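Local coordinates for monovalent Na+/H+ antiporter subunit D (Dietzia sp. DQ12-45-1b, PDB 7D3U), which forms one subunit of the membrane-embedded Mrp complex, a multi-subunit bacterial sodium/proton antiporter, and probably carries part of its cation or proton traffic, at residues 4-8 with 59-63. Residues are numbered along the deposited sequence; the frame is centred on the assembly and turned at random.
Sequences ESALT and VVHQV. With LMT (dodecyl-beta-D-maltoside), chain I.
Packing without any hydrogen bond from one segment to the other sets His61 against Glu4, Ser5 and Thr8, and Val59 against Glu4 and Leu7, where the short 3-10 segment 5-7 leading into helix 9-23 lies against strand 59-62. The imidazole of His61 is central, meeting Glu4 and Ser5 over one face and Thr8 at its edge. With CG anti to the backbone N (chi1 176°), the ring extends from the strand against the Glu4-Ser5 backbone, one face taking both Glu4 O and Ser5 CA. Ser5 CA stands 3.5 Å from the ring centroid and 17° off the normal, a CH-pi contact over the face. Glu4 O lies 3.2 Å from His61 CG, above the plane and toward the rim; its approach to ND1 has too poor an angle for a hydrogen bond, and this carbonyl instead accepts Leu7 N within the 3-10 turn. Thr8 CG2 meets the ring differently, at the edge and in plane, 3.7 Å from His61 ND1, and also touches Val63 CG2. Strand 59-62 pairs antiparallel with strand 73-76 as a two-stranded sheet beside the bundle of membrane helices, and Leu7 and Thr8 reach that second strand at Leu76 and Phe74. With the imidazole of His61 cut back to an alanine here, Ser5 CA is likely to lose the ring face it rests on, leaving a gap between strand and turn. Two residues earlier in the strand, Val59 CG1 receives Glu4 CG and Leu7 CD2, each at 3.8 Å. Thr8 OG1 donates to Ser5 O at 2.7 Å, while Ser5 OG bonds to Thr2 OG1. A dodecyl maltoside chain runs past Ala6; from the neighbouring subunit A chain, Phe869 packs on Ser5 and Phe874 on Thr8.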
ATOM      1  N   GLU A   4     -27.449  -0.747  18.354  1.00 81.05           N
ATOM      2  CA  GLU A   4     -26.103  -0.199  18.342  1.00 81.05           C
ATOM      3  C   GLU A   4     -25.088  -1.144  18.955  1.00 81.05           C
ATOM      4  O   GLU A   4     -23.905  -1.056  18.621  1.00 81.05           O
ATOM      5  CB  GLU A   4     -26.048   1.140  19.089  1.00 81.05           C
ATOM      6  CG  GLU A   4     -27.075   2.149  18.631  1.00 81.05           C
ATOM      7  CD  GLU A   4     -27.215   3.307  19.593  1.00 81.05           C
ATOM      8  OE1 GLU A   4     -26.664   3.222  20.710  1.00 81.05           O
ATOM      9  OE2 GLU A   4     -27.875   4.303  19.232  1.00 81.05           O
ATOM     10  N   SER A   5     -25.521  -2.034  19.849  1.00 80.13           N
ATOM     11  CA  SER A   5     -24.657  -3.124  20.279  1.00 80.13           C
ATOM     12  C   SER A   5     -24.313  -4.034  19.110  1.00 80.13           C
ATOM     13  O   SER A   5     -23.262  -4.682  19.115  1.00 80.13           O
ATOM     14  CB  SER A   5     -25.331  -3.917  21.397  1.00 80.13           C
ATOM     15  OG  SER A   5     -25.917  -3.049  22.351  1.00 80.13           O
ATOM     16  N   ALA A   6     -25.182  -4.088  18.102  1.00 77.55           N
ATOM     17  CA  ALA A   6     -24.925  -4.862  16.898  1.00 77.55           C
ATOM     18  C   ALA A   6     -23.936  -4.184  15.961  1.00 77.55           C
ATOM     19  O   ALA A   6     -23.621  -4.746  14.909  1.00 77.55           O
ATOM     20  CB  ALA A   6     -26.235  -5.132  16.155  1.00 77.55           C
ATOM     21  N   LEU A   7     -23.442  -2.996  16.315  1.00 73.66           N
ATOM     22  CA  LEU A   7     -22.401  -2.362  15.515  1.00 73.66           C
ATOM     23  C   LEU A   7     -21.101  -3.147  15.580  1.00 73.66           C
ATOM     24  O   LEU A   7     -20.331  -3.152  14.615  1.00 73.66           O
ATOM     25  CB  LEU A   7     -22.176  -0.928  15.988  1.00 73.66           C
ATOM     26  CG  LEU A   7     -21.751   0.096  14.942  1.00 73.66           C
ATOM     27  CD1 LEU A   7     -22.485  -0.146  13.641  1.00 73.66           C
ATOM     28  CD2 LEU A   7     -22.027   1.492  15.454  1.00 73.66           C
ATOM     29  N   THR A   8     -20.840  -3.813  16.706  1.00 73.80           N
ATOM     30  CA  THR A   8     -19.649  -4.635  16.846  1.00 73.80           C
ATOM     31  C   THR A   8     -19.705  -5.903  16.008  1.00 73.80           C
ATOM     32  O   THR A   8     -18.671  -6.555  15.838  1.00 73.80           O
ATOM     33  CB  THR A   8     -19.438  -5.003  18.313  1.00 73.80           C
ATOM     34  OG1 THR A   8     -20.688  -5.401  18.885  1.00 73.80           O
ATOM     35  CG2 THR A   8     -18.897  -3.816  19.081  1.00 73.80           C
ATOM     36  N   VAL A  59     -23.681   7.422  15.206  1.00 70.76           N
ATOM     37  CA  VAL A  59     -24.030   6.307  16.078  1.00 70.76           C
ATOM     38  C   VAL A  59     -22.762   5.829  16.772  1.00 70.76           C
ATOM     39  O   VAL A  59     -21.802   5.419  16.114  1.00 70.76           O
ATOM     40  CB  VAL A  59     -24.688   5.169  15.288  1.00 70.76           C
ATOM     41  CG1 VAL A  59     -24.800   3.934  16.156  1.00 70.76           C
ATOM     42  CG2 VAL A  59     -26.051   5.603  14.790  1.00 70.76           C
ATOM     43  N   VAL A  60     -22.762   5.877  18.101  1.00 70.20           N
ATOM     44  CA  VAL A  60     -21.593   5.535  18.900  1.00 70.20           C
ATOM     45  C   VAL A  60     -21.985   4.454  19.891  1.00 70.20           C
ATOM     46  O   VAL A  60     -22.952   4.615  20.642  1.00 70.20           O
ATOM     47  CB  VAL A  60     -21.031   6.762  19.639  1.00 70.20           C
ATOM     48  CG1 VAL A  60     -20.055   6.329  20.714  1.00 70.20           C
ATOM     49  CG2 VAL A  60     -20.368   7.701  18.657  1.00 70.20           C
ATOM     50  N   HIS A  61     -21.233   3.358  19.896  1.00 73.46           N
ATOM     51  CA  HIS A  61     -21.459   2.250  20.812  1.00 73.46           C
ATOM     52  C   HIS A  61     -20.222   2.066  21.678  1.00 73.46           C
ATOM     53  O   HIS A  61     -19.145   1.752  21.166  1.00 73.46           O
ATOM     54  CB  HIS A  61     -21.772   0.964  20.051  1.00 73.46           C
ATOM     55  CG  HIS A  61     -21.920  -0.232  20.934  1.00 73.46           C
ATOM     56  ND1 HIS A  61     -21.219  -1.400  20.729  1.00 73.46           N
ATOM     57  CD2 HIS A  61     -22.686  -0.440  22.030  1.00 73.46           C
ATOM     58  CE1 HIS A  61     -21.548  -2.276  21.660  1.00 73.46           C
ATOM     59  NE2 HIS A  61     -22.436  -1.719  22.461  1.00 73.46           N
ATOM     60  N   GLN A  62     -20.372   2.272  22.982  1.00 74.27           N
ATOM     61  CA  GLN A  62     -19.272   2.063  23.918  1.00 74.27           C
ATOM     62  C   GLN A  62     -19.126   0.564  24.140  1.00 74.27           C
ATOM     63  O   GLN A  62     -19.921  -0.048  24.856  1.00 74.27           O
ATOM     64  CB  GLN A  62     -19.528   2.800  25.226  1.00 74.27           C
ATOM     65  CG  GLN A  62     -19.975   4.235  25.041  1.00 74.27           C
ATOM     66  CD  GLN A  62     -18.857   5.137  24.567  1.00 74.27           C
ATOM     67  OE1 GLN A  62     -17.679   4.799  24.681  1.00 74.27           O
ATOM     68  NE2 GLN A  62     -19.219   6.294  24.030  1.00 74.27           N
ATOM     69  N   VAL A  63     -18.115  -0.033  23.504  1.00 73.60           N
ATOM     70  CA  VAL A  63     -17.898  -1.469  23.615  1.00 73.60           C
ATOM     71  C   VAL A  63     -17.762  -1.851  25.080  1.00 73.60           C
ATOM     72  O   VAL A  63     -17.012  -1.221  25.834  1.00 73.60           O
ATOM     73  CB  VAL A  63     -16.661  -1.885  22.807  1.00 73.60           C
ATOM     74  CG1 VAL A  63     -16.303  -3.329  23.095  1.00 73.60           C
ATOM     75  CG2 VAL A  63     -16.912  -1.686  21.328  1.00 73.60           C
TER
HETATM   76  C1B LMT I 603     -33.763   5.252  11.690  1.00 79.05           C
HETATM   77  C2B LMT I 603     -34.741   5.217  12.874  1.00 79.05           C
HETATM   78  C3B LMT I 603     -34.691   6.542  13.662  1.00 79.05           C
HETATM   79  C4B LMT I 603     -34.787   7.777  12.723  1.00 79.05           C
HETATM   80  C5B LMT I 603     -33.846   7.592  11.510  1.00 79.05           C
HETATM   81  C6B LMT I 603     -32.391   7.825  11.911  1.00 79.05           C
HETATM   82  O1B LMT I 603     -33.888   4.077  10.963  1.00 79.05           O
HETATM   83  O2B LMT I 603     -35.993   5.008  12.358  1.00 79.05           O
HETATM   84  O3B LMT I 603     -33.612   6.596  14.510  1.00 79.05           O
HETATM   85  O4' LMT I 603     -36.079   7.942  12.272  1.00 79.05           O
HETATM   86  O5B LMT I 603     -34.006   6.351  10.871  1.00 79.05           O
HETATM   87  O6B LMT I 603     -31.881   8.895  11.225  1.00 79.05           O
HETATM   88  C1' LMT I 603     -31.509   0.785   9.987  1.00 79.05           C
HETATM   89  C2' LMT I 603     -31.687   1.078  11.499  1.00 79.05           C
HETATM   90  C3' LMT I 603     -32.785   2.135  11.800  1.00 79.05           C
HETATM   91  C4' LMT I 603     -32.727   3.300  10.808  1.00 79.05           C
HETATM   92  C5' LMT I 603     -32.785   2.606   9.443  1.00 79.05           C
HETATM   93  C6' LMT I 603     -33.123   3.502   8.282  1.00 79.05           C
HETATM   94  O1' LMT I 603     -30.264   0.276   9.765  1.00 79.05           O
HETATM   95  O2' LMT I 603     -32.069  -0.087  12.110  1.00 79.05           O
HETATM   96  O3' LMT I 603     -32.656   2.600  13.074  1.00 79.05           O
HETATM   97  O5' LMT I 603     -31.565   1.974   9.221  1.00 79.05           O
HETATM   98  O6' LMT I 603     -32.817   4.775   8.679  1.00 79.05           O
HETATM   99  C1  LMT I 603     -30.154  -1.120   9.889  1.00 79.05           C
HETATM  100  C2  LMT I 603     -28.936  -1.320  10.736  1.00 79.05           C
HETATM  101  C3  LMT I 603     -28.308  -2.672  10.690  1.00 79.05           C
HETATM  102  C4  LMT I 603     -27.122  -2.639  11.614  1.00 79.05           C
HETATM  103  C5  LMT I 603     -26.022  -3.476  11.062  1.00 79.05           C
HETATM  104  C6  LMT I 603     -25.140  -4.010  12.134  1.00 79.05           C
HETATM  105  C7  LMT I 603     -25.058  -5.502  12.016  1.00 79.05           C
HETATM  106  C8  LMT I 603     -23.868  -5.855  11.199  1.00 79.05           C
HETATM  107  C9  LMT I 603     -23.784  -7.299  10.835  1.00 79.05           C
HETATM  108  C10 LMT I 603     -22.417  -7.532  10.264  1.00 79.05           C
HETATM  109  C11 LMT I 603     -22.361  -8.801   9.482  1.00 79.05           C
HETATM  110  C12 LMT I 603     -20.988  -9.068   8.972  1.00 79.05           C